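Local coordinates for membrane lipoprotein TpN32 (Treponema pallidum, PDB 1XS5) that binds L-methionine between two lobes and probably serves as the membrane-anchored, substrate-binding lipoprotein of a methionine uptake system, at residues E152-S155 with A156-P159; A178-A182 with R183-L187; E230-G234 with G235-P239. One frame throughout, in Å; residues are numbered along the deposited sequence. Where two conformers were deposited one is given.

Overall arrangement
All three contacts are local turns at the ends of secondary-structure elements. Contact 1 is partly buried and carries the end of strand 149-153 into helix 158-161; contact 2 is a surface loop between helix 172-177 and strand 188-189. Both serve the five-stranded sheet and touch where P159 CB meets A178 CB at 3.8 Å. Contact 3, also partly buried, leads from helix 222-231 to strand 238-239 of the six-stranded sheet. Its E236 is the probable hydrogen-bond partner of S181 in contact 2, the two contact centres lying about 12 Å apart. Backbone bonds and aliphatic packing dominate contact 1; hydrogen bonds round S181, backed by an R184-D185 salt bridge, contact 2; a turn beside a ring, contact 3.

Contact 1: residues E152-S155 with A156-P159; sequences EVES and ALLP
L157 and E154 meet first through the backbone. L157 N donates to E154 O at 2.8 Å, with an angle of 151° at the hydrogen, and L158 N donates to S155 O at 3.1 Å with a straighter 165°. Both bonds span three residues, the spacing of a 3-10 turn, and both donors stand well above the plane of the carbonyl they reach. Through this turn the chain leaves strand 149-153, an outer strand of the five-stranded sheet whose V153 bonds backbone to backbone with I106, and enters helix 158-161.

The apolar contacts lie along the same bend. V153 CG1 approaches L157 CB at 4.0 Å, the two side chains crossing at about a right angle; with CG1 anti to the backbone N (chi1 178°), this branch is the one that faces L157. V153 CB also lies 3.8 Å from L158 CD2, although L158 was deposited in two conformers and this pair is correspondingly less certain. L158 further packs on A105 and P107 of the neighbouring strand 103-107.

E154 and L157 run side by side in the same direction. E154 CB comes within 4.1 Å of L157 CD1, and E154 OE1 within 3.8 Å of that methyl, so the extended glutamate chain lies along the leucine.

At the polar end, S155 OG is in weak hydrogen-bonding contact with N171 OD1 and D109 OD1, though one proton cannot serve both fully. N171 belongs to the methionine pocket, and the S155 side chain is about 7 Å from the ligand, which makes S155 a second-shell residue. The chemistry therefore divides: the turn pairs E154 O and S155 O with N-H groups three residues on, aliphatic groups cover its strand side, and the serine hydroxyl links it to a pocket residue.

Contact 2: residues A178-A182 with R183-L187; sequences AGLSA and RRDGL
D185 OD2 is gripped by three N-H groups. S181 N donates to the anti lone pair of D185 OD2 across the turn at 2.8 Å, nearly straight at 166°. R184 comes side-on with two nitrogens, NH2 at 3.1 Å from D185 OD2 on its syn lone pair and NE at 3.2 Å from the same oxygen, met on the syn side but out of the carboxylate plane. This is a salt bridge between sequence neighbours, and the concentration of donors would be expected to favour an ionised carboxylate. The bend at chi3 (64°) turns the R184 guanidinium back toward D185, while S181 CB lies over one face of that group, 4.0 Å above its plane and offset toward the rim.

S181 returns the grip through its own oxygens. Its carbonyl O accepts D185 N at 2.7 Å, and S181 OG accepts R184 N at 3.1 Å, an almost linear bond of 174°. Together these make an ST motif, which turns the loop shortly after helix 172-177 has been closed by a Schellman motif with G179, of positive phi, as its C-prime residue. The strongest polar partner of S181 OG, however, is E236 OE2 rather than the backbone N-H of R184.

G186 N is shared weakly between S181 O and A182 O, 3.2 Å from each, as the chain turns toward strand 188-189. A182 and L180 pack against Y88 of strand 86-88.

Contact 3: residues E230-G234 with G235-P239; sequences ERYKG and GEVAP
Y232 O accepts G235 N at 3.0 Å, 154° at the hydrogen, the closing bond of a type I beta turn from Y232 to G235. The donor stands above the carbonyl plane. The same oxygen is approached by a water, 2.5 Å from Y232 O and 2.7 Å from V237 O; both fit water donation, but further acceptors lie nearby and two protons cannot serve them all, so the sharing is uncertain.

Inside the turn, G234 N lies 2.8 Å from E236 OE1, a weak bond bent to 125°. The glutamate chain bends at chi2 (84°), which folds the carboxylate back over the turn, and its other oxygen, OE2, is satisfied by S181 of the 178-187 loop. K233 sends its amine backward instead: NZ donates to E230 O at 3.0 Å, in the carbonyl plane, engaging a carbonyl in the last turn of the helix.

The tyrosine ring is packed from two sides. V237 CG2 sits 3.7 Å from the centre of the Y232 ring, close to its normal, a CH-pi contact; V237 CB adds a touch on Y232 CD2. Over the opposite face lies R231 CG. I176 and P13 also pack against both Y232 and V237, and the V237 side chain is about 8 Å from the bound methionine.

The arrangement is a helix-to-strand connection of this periplasmic binding-protein fold: a type I turn, with G235 at positive phi, joins helix 222-231 to the edge strand 238-239 of the six-stranded sheet.

Contact 1: residues E152-S155 with A156-P159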
ATOM      1  N   GLU A 152       6.068  16.374   1.870  1.00 13.33           N
ATOM      2  CA  GLU A 152       5.124  15.379   2.329  1.00 15.54           C
ATOM      3  C   GLU A 152       3.762  15.695   1.699  1.00 20.71           C
ATOM      4  O   GLU A 152       3.304  16.837   1.771  1.00 21.42           O
ATOM      5  CB  GLU A 152       5.031  15.446   3.866  1.00 21.96           C
ATOM      6  CG  GLU A 152       6.339  15.069   4.577  1.00 26.72           C
ATOM      7  CD  GLU A 152       6.341  15.505   6.036  1.00 39.32           C
ATOM      8  OE1 GLU A 152       6.454  16.725   6.289  1.00 41.31           O
ATOM      9  OE2 GLU A 152       6.207  14.633   6.927  1.00 40.47           O
ATOM     10  N   VAL A 153       3.098  14.694   1.124  1.00 12.62           N
ATOM     11  CA  VAL A 153       1.819  14.923   0.450  1.00 18.64           C
ATOM     12  C   VAL A 153       0.881  13.764   0.722  1.00 21.67           C
ATOM     13  O   VAL A 153       1.362  12.636   0.842  1.00 16.18           O
ATOM     14  CB  VAL A 153       2.048  15.014  -1.090  1.00 18.47           C
ATOM     15  CG1 VAL A 153       0.727  15.209  -1.829  1.00 24.59           C
ATOM     16  CG2 VAL A 153       2.978  16.142  -1.407  1.00 17.49           C
ATOM     17  N   GLU A 154      -0.436  14.010   0.845  1.00 15.83           N
ATOM     18  CA  GLU A 154      -1.361  12.888   1.047  1.00 22.31           C
ATOM     19  C   GLU A 154      -1.166  11.897  -0.100  1.00 17.35           C
ATOM     20  O   GLU A 154      -1.198  12.289  -1.256  1.00 14.11           O
ATOM     21  CB  GLU A 154      -2.823  13.333   1.012  1.00 26.11           C
ATOM     22  CG  GLU A 154      -3.201  14.265   2.117  1.00 45.71           C
ATOM     23  CD  GLU A 154      -4.695  14.254   2.362  1.00 53.94           C
ATOM     24  OE1 GLU A 154      -5.460  14.261   1.367  1.00 57.51           O
ATOM     25  OE2 GLU A 154      -5.099  14.234   3.546  1.00 60.28           O
ATOM     26  N   SER A 155      -1.002  10.617   0.221  1.00 17.67           N
ATOM     27  CA  SER A 155      -0.739   9.624  -0.834  1.00 17.55           C
ATOM     28  C   SER A 155      -1.622   9.683  -2.066  1.00 20.38           C
ATOM     29  O   SER A 155      -1.148   9.618  -3.198  1.00 16.49           O
ATOM     30  CB  SER A 155      -0.817   8.219  -0.249  1.00 18.98           C
ATOM     31  OG  SER A 155       0.250   8.095   0.655  1.00 32.93           O
ATOM     32  N   ALA A 156      -2.920   9.778  -1.849  1.00 16.62           N
ATOM     33  CA  ALA A 156      -3.839   9.825  -2.983  1.00 19.00           C
ATOM     34  C   ALA A 156      -3.622  11.025  -3.927  1.00 15.42           C
ATOM     35  O   ALA A 156      -4.038  10.992  -5.097  1.00 16.99           O
ATOM     36  CB  ALA A 156      -5.285   9.839  -2.443  1.00 20.28           C
ATOM     37  N   LEU A 157      -2.963  12.074  -3.450  1.00 12.88           N
ATOM     38  CA  LEU A 157      -2.748  13.269  -4.251  1.00 14.57           C
ATOM     39  C   LEU A 157      -1.392  13.327  -4.924  1.00 16.35           C
ATOM     40  O   LEU A 157      -1.093  14.269  -5.632  1.00 16.86           O
ATOM     41  CB  LEU A 157      -2.879  14.529  -3.361  1.00 16.30           C
ATOM     42  CG  LEU A 157      -4.205  14.659  -2.593  1.00 19.58           C
ATOM     43  CD1 LEU A 157      -4.261  15.974  -1.774  1.00 23.97           C
ATOM     44  CD2 LEU A 157      -5.328  14.638  -3.623  1.00 25.83           C
ATOM     45  N   LEU A 158      -0.572  12.318  -4.689  0.63 16.29           N
ATOM     46  CA  LEU A 158       0.766  12.309  -5.252  0.63 11.13           C
ATOM     47  C   LEU A 158       0.723  12.349  -6.773  0.63 12.52           C
ATOM     48  O   LEU A 158       1.494  13.119  -7.378  0.63 11.23           O
ATOM     49  CB  LEU A 158       1.530  11.105  -4.676  0.63  3.19           C
ATOM     50  CG  LEU A 158       2.052  11.339  -3.234  0.63  5.97           C
ATOM     51  CD1 LEU A 158       2.405  10.006  -2.568  0.63  9.21           C
ATOM     52  CD2 LEU A 158       3.324  12.197  -3.334  0.63  8.19           C
ATOM     53  N   PRO A 159      -0.197  11.577  -7.417  1.00 13.62           N
ATOM     54  CA  PRO A 159      -0.304  11.569  -8.880  1.00 13.79           C
ATOM     55  C   PRO A 159      -0.795  12.960  -9.329  1.00 17.04           C
ATOM     56  O   PRO A 159      -0.466  13.400 -10.413  1.00 13.71           O
ATOM     57  CB  PRO A 159      -1.383  10.515  -9.165  1.00 14.18           C
ATOM     58  CG  PRO A 159      -1.214   9.545  -8.037  1.00 15.23           C
ATOM     59  CD  PRO A 159      -1.002  10.474  -6.841  1.00 15.76           C
TER

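Contact 2: residues A178-A182 with R183-L187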
ATOM      1  N   ALA A 178      -2.839   5.852 -12.103  1.00 10.72           N
ATOM      2  CA  ALA A 178      -2.418   7.014 -12.891  1.00 11.81           C
ATOM      3  C   ALA A 178      -1.546   6.616 -14.139  1.00 11.17           C
ATOM      4  O   ALA A 178      -0.893   7.454 -14.775  1.00 13.18           O
ATOM      5  CB  ALA A 178      -1.651   8.003 -11.980  1.00 14.02           C
ATOM      6  N   GLY A 179      -1.542   5.327 -14.451  1.00 15.19           N
ATOM      7  CA  GLY A 179      -0.813   4.820 -15.592  1.00 14.38           C
ATOM      8  C   GLY A 179       0.698   4.650 -15.415  1.00 17.64           C
ATOM      9  O   GLY A 179       1.429   4.542 -16.410  1.00 16.63           O
ATOM     10  N   LEU A 180       1.176   4.586 -14.175  1.00 14.40           N
ATOM     11  CA  LEU A 180       2.624   4.427 -13.910  1.00 12.06           C
ATOM     12  C   LEU A 180       2.939   3.034 -13.412  1.00 16.66           C
ATOM     13  O   LEU A 180       2.312   2.547 -12.457  1.00 17.59           O
ATOM     14  CB  LEU A 180       3.059   5.421 -12.827  1.00 11.35           C
ATOM     15  CG  LEU A 180       2.844   6.885 -13.185  1.00 15.91           C
ATOM     16  CD1 LEU A 180       3.007   7.750 -11.909  1.00 15.02           C
ATOM     17  CD2 LEU A 180       3.856   7.326 -14.268  1.00 20.04           C
ATOM     18  N   SER A 181       3.979   2.433 -13.993  1.00 16.84           N
ATOM     19  CA  SER A 181       4.403   1.063 -13.626  1.00 13.43           C
ATOM     20  C   SER A 181       5.769   1.156 -12.938  1.00 15.81           C
ATOM     21  O   SER A 181       6.701   1.782 -13.470  1.00 14.61           O
ATOM     22  CB  SER A 181       4.544   0.211 -14.909  1.00 14.89           C
ATOM     23  OG  SER A 181       5.372  -0.927 -14.682  1.00 17.77           O
ATOM     24  N   ALA A 182       5.902   0.522 -11.779  1.00 13.33           N
ATOM     25  CA  ALA A 182       7.175   0.596 -11.094  1.00 12.82           C
ATOM     26  C   ALA A 182       8.299   0.001 -11.961  1.00 20.19           C
ATOM     27  O   ALA A 182       9.465   0.411 -11.835  1.00 21.28           O
ATOM     28  CB  ALA A 182       7.115  -0.168  -9.806  1.00 12.65           C
ATOM     29  N   ARG A 183       7.976  -0.991 -12.789  1.00 15.04           N
ATOM     30  CA  ARG A 183       9.043  -1.605 -13.597  1.00 19.01           C
ATOM     31  C   ARG A 183       9.316  -0.786 -14.838  1.00 19.62           C
ATOM     32  O   ARG A 183      10.462  -0.508 -15.187  1.00 25.66           O
ATOM     33  CB  ARG A 183       8.663  -3.035 -14.047  1.00 23.36           C
ATOM     34  CG  ARG A 183       9.849  -3.711 -14.739  1.00 34.96           C
ATOM     35  CD  ARG A 183       9.508  -5.029 -15.302  1.00 47.39           C
ATOM     36  NE  ARG A 183      10.695  -5.862 -15.456  1.00 59.94           N
ATOM     37  CZ  ARG A 183      10.716  -6.995 -16.157  1.00 63.81           C
ATOM     38  NH1 ARG A 183       9.610  -7.424 -16.772  1.00 63.35           N
ATOM     39  NH2 ARG A 183      11.835  -7.712 -16.237  1.00 65.37           N
ATOM     40  N   ARG A 184       8.257  -0.398 -15.533  1.00 18.53           N
ATOM     41  CA  ARG A 184       8.443   0.344 -16.775  1.00 18.61           C
ATOM     42  C   ARG A 184       8.845   1.806 -16.596  1.00 18.98           C
ATOM     43  O   ARG A 184       9.673   2.320 -17.352  1.00 16.82           O
ATOM     44  CB  ARG A 184       7.160   0.273 -17.644  1.00 22.66           C
ATOM     45  CG  ARG A 184       7.235   1.033 -18.969  1.00 23.83           C
ATOM     46  CD  ARG A 184       5.857   1.114 -19.658  1.00 24.01           C
ATOM     47  NE  ARG A 184       4.923   1.886 -18.849  1.00 26.11           N
ATOM     48  CZ  ARG A 184       3.606   1.726 -18.846  1.00 28.38           C
ATOM     49  NH1 ARG A 184       3.035   0.803 -19.632  1.00 21.08           N
ATOM     50  NH2 ARG A 184       2.855   2.487 -18.036  1.00 22.23           N
ATOM     51  N   ASP A 185       8.263   2.471 -15.601  1.00 14.45           N
ATOM     52  CA  ASP A 185       8.486   3.882 -15.366  1.00 13.60           C
ATOM     53  C   ASP A 185       9.337   4.256 -14.142  1.00 15.46           C
ATOM     54  O   ASP A 185       9.870   5.348 -14.081  1.00 18.99           O
ATOM     55  CB  ASP A 185       7.115   4.582 -15.259  1.00 17.33           C
ATOM     56  CG  ASP A 185       6.188   4.229 -16.446  1.00 22.24           C
ATOM     57  OD1 ASP A 185       6.597   4.482 -17.616  1.00 22.35           O
ATOM     58  OD2 ASP A 185       5.079   3.690 -16.222  1.00 17.35           O
ATOM     59  N   GLY A 186       9.464   3.361 -13.181  1.00 14.87           N
ATOM     60  CA  GLY A 186      10.234   3.673 -11.982  1.00 16.00           C
ATOM     61  C   GLY A 186      11.710   3.922 -12.260  1.00 21.25           C
ATOM     62  O   GLY A 186      12.300   3.345 -13.193  1.00 17.08           O
ATOM     63  N   LEU A 187      12.309   4.796 -11.460  1.00 14.20           N
ATOM     64  CA  LEU A 187      13.712   5.109 -11.616  1.00 14.98           C
ATOM     65  C   LEU A 187      14.493   4.458 -10.467  1.00 16.97           C
ATOM     66  O   LEU A 187      15.716   4.354 -10.540  1.00 16.42           O
ATOM     67  CB  LEU A 187      13.931   6.632 -11.575  1.00 17.65           C
ATOM     68  CG  LEU A 187      13.229   7.469 -12.652  1.00 19.54           C
ATOM     69  CD1 LEU A 187      13.691   8.914 -12.500  1.00 18.55           C
ATOM     70  CD2 LEU A 187      13.610   6.933 -14.056  1.00 23.76           C
TER

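Contact 3: residues E230-G234 with G235-P239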
ATOM      1  N   GLU A 230      -0.645 -12.462 -14.741  1.00 35.62           N
ATOM      2  CA  GLU A 230      -0.997 -12.127 -16.117  1.00 37.33           C
ATOM      3  C   GLU A 230      -1.282 -10.663 -16.391  1.00 36.33           C
ATOM      4  O   GLU A 230      -0.970 -10.175 -17.480  1.00 36.07           O
ATOM      5  CB  GLU A 230      -2.197 -12.958 -16.594  1.00 46.19           C
ATOM      6  CG  GLU A 230      -1.845 -14.402 -16.958  1.00 59.64           C
ATOM      7  CD  GLU A 230      -2.996 -15.151 -17.641  1.00 69.28           C
ATOM      8  OE1 GLU A 230      -3.345 -14.796 -18.805  1.00 72.55           O
ATOM      9  OE2 GLU A 230      -3.551 -16.091 -17.012  1.00 70.28           O
ATOM     10  N   ARG A 231      -1.885  -9.964 -15.426  1.00 31.84           N
ATOM     11  CA  ARG A 231      -2.225  -8.560 -15.630  1.00 29.70           C
ATOM     12  C   ARG A 231      -1.087  -7.586 -15.322  1.00 25.04           C
ATOM     13  O   ARG A 231      -1.043  -6.494 -15.873  1.00 24.66           O
ATOM     14  CB  ARG A 231      -3.425  -8.159 -14.774  1.00 33.63           C
ATOM     15  CG  ARG A 231      -3.935  -6.806 -15.175  1.00 41.15           C
ATOM     16  CD  ARG A 231      -5.023  -6.293 -14.278  1.00 57.12           C
ATOM     17  NE  ARG A 231      -5.524  -5.005 -14.773  1.00 67.19           N
ATOM     18  CZ  ARG A 231      -6.332  -4.189 -14.091  1.00 71.82           C
ATOM     19  NH1 ARG A 231      -6.747  -4.510 -12.867  1.00 75.81           N
ATOM     20  NH2 ARG A 231      -6.724  -3.043 -14.635  1.00 74.27           N
ATOM     21  N   TYR A 232      -0.183  -7.984 -14.433  1.00 24.46           N
ATOM     22  CA  TYR A 232       0.936  -7.122 -14.041  1.00 22.11           C
ATOM     23  C   TYR A 232       2.223  -7.874 -14.310  1.00 19.82           C
ATOM     24  O   TYR A 232       2.844  -8.465 -13.410  1.00 27.01           O
ATOM     25  CB  TYR A 232       0.780  -6.750 -12.570  1.00 17.99           C
ATOM     26  CG  TYR A 232      -0.538  -6.001 -12.291  1.00 16.08           C
ATOM     27  CD1 TYR A 232      -0.723  -4.682 -12.709  1.00 18.02           C
ATOM     28  CD2 TYR A 232      -1.573  -6.612 -11.582  1.00 20.07           C
ATOM     29  CE1 TYR A 232      -1.909  -3.991 -12.412  1.00 18.71           C
ATOM     30  CE2 TYR A 232      -2.766  -5.931 -11.280  1.00 19.92           C
ATOM     31  CZ  TYR A 232      -2.917  -4.624 -11.694  1.00 21.70           C
ATOM     32  OH  TYR A 232      -4.054  -3.925 -11.348  1.00 28.37           O
ATOM     33  N   LYS A 233       2.610  -7.853 -15.583  1.00 27.80           N
ATOM     34  CA  LYS A 233       3.789  -8.590 -16.041  1.00 30.81           C
ATOM     35  C   LYS A 233       5.099  -8.011 -15.553  1.00 30.87           C
ATOM     36  O   LYS A 233       6.152  -8.639 -15.683  1.00 33.03           O
ATOM     37  CB  LYS A 233       3.784  -8.656 -17.575  1.00 32.75           C
ATOM     38  CG  LYS A 233       2.448  -9.198 -18.120  1.00 37.15           C
ATOM     39  CD  LYS A 233       2.642 -10.112 -19.343  1.00 44.54           C
ATOM     40  CE  LYS A 233       1.356 -10.904 -19.705  1.00 42.93           C
ATOM     41  NZ  LYS A 233       0.279 -10.010 -20.225  1.00 47.70           N
ATOM     42  N   GLY A 234       5.052  -6.800 -15.009  1.00 27.17           N
ATOM     43  CA  GLY A 234       6.281  -6.218 -14.521  1.00 26.90           C
ATOM     44  C   GLY A 234       6.405  -6.502 -13.047  1.00 27.06           C
ATOM     45  O   GLY A 234       7.384  -6.094 -12.404  1.00 27.27           O
ATOM     46  N   GLY A 235       5.423  -7.224 -12.500  1.00 23.16           N
ATOM     47  CA  GLY A 235       5.434  -7.503 -11.081  1.00 19.96           C
ATOM     48  C   GLY A 235       4.962  -6.271 -10.296  1.00 19.88           C
ATOM     49  O   GLY A 235       5.305  -6.129  -9.114  1.00 23.55           O
ATOM     50  N   GLU A 236       4.193  -5.384 -10.930  1.00 17.30           N
ATOM     51  CA  GLU A 236       3.702  -4.189 -10.250  1.00 18.68           C
ATOM     52  C   GLU A 236       2.846  -4.600  -9.047  1.00 18.96           C
ATOM     53  O   GLU A 236       2.881  -3.950  -8.026  1.00 16.83           O
ATOM     54  CB  GLU A 236       2.908  -3.305 -11.205  1.00 21.34           C
ATOM     55  CG  GLU A 236       3.719  -2.683 -12.382  1.00 22.81           C
ATOM     56  CD  GLU A 236       3.885  -3.612 -13.595  1.00 23.18           C
ATOM     57  OE1 GLU A 236       3.718  -4.838 -13.437  1.00 23.14           O
ATOM     58  OE2 GLU A 236       4.219  -3.122 -14.695  1.00 25.65           O
ATOM     59  N   VAL A 237       2.075  -5.678  -9.193  1.00 15.56           N
ATOM     60  CA  VAL A 237       1.270  -6.238  -8.117  1.00 16.26           C
ATOM     61  C   VAL A 237       1.573  -7.744  -8.248  1.00 20.80           C
ATOM     62  O   VAL A 237       1.371  -8.307  -9.311  1.00 23.36           O
ATOM     63  CB  VAL A 237      -0.222  -5.985  -8.341  1.00 13.47           C
ATOM     64  CG1 VAL A 237      -1.004  -6.430  -7.086  1.00 24.10           C
ATOM     65  CG2 VAL A 237      -0.448  -4.512  -8.627  1.00 17.93           C
ATOM     66  N   ALA A 238       2.084  -8.379  -7.199  1.00 21.15           N
ATOM     67  CA  ALA A 238       2.442  -9.792  -7.294  1.00 22.41           C
ATOM     68  C   ALA A 238       2.039 -10.571  -6.051  1.00 17.94           C
ATOM     69  O   ALA A 238       2.150 -10.060  -4.931  1.00 20.09           O
ATOM     70  CB  ALA A 238       3.971  -9.899  -7.490  1.00 22.56           C
ATOM     71  N   PRO A 239       1.623 -11.842  -6.222  1.00 18.92           N
ATOM     72  CA  PRO A 239       1.215 -12.676  -5.077  1.00 21.58           C
ATOM     73  C   PRO A 239       2.313 -12.677  -3.996  1.00 21.96           C
ATOM     74  O   PRO A 239       3.498 -12.713  -4.311  1.00 22.82           O
ATOM     75  CB  PRO A 239       1.034 -14.069  -5.681  1.00 22.54           C
ATOM     76  CG  PRO A 239       0.732 -13.810  -7.136  1.00 23.45           C
ATOM     77  CD  PRO A 239       1.615 -12.606  -7.490  1.00 25.33           C
TER
HETATM   78  O   HOH W   1       2.722  -9.714 -11.246  1.00 23.63           O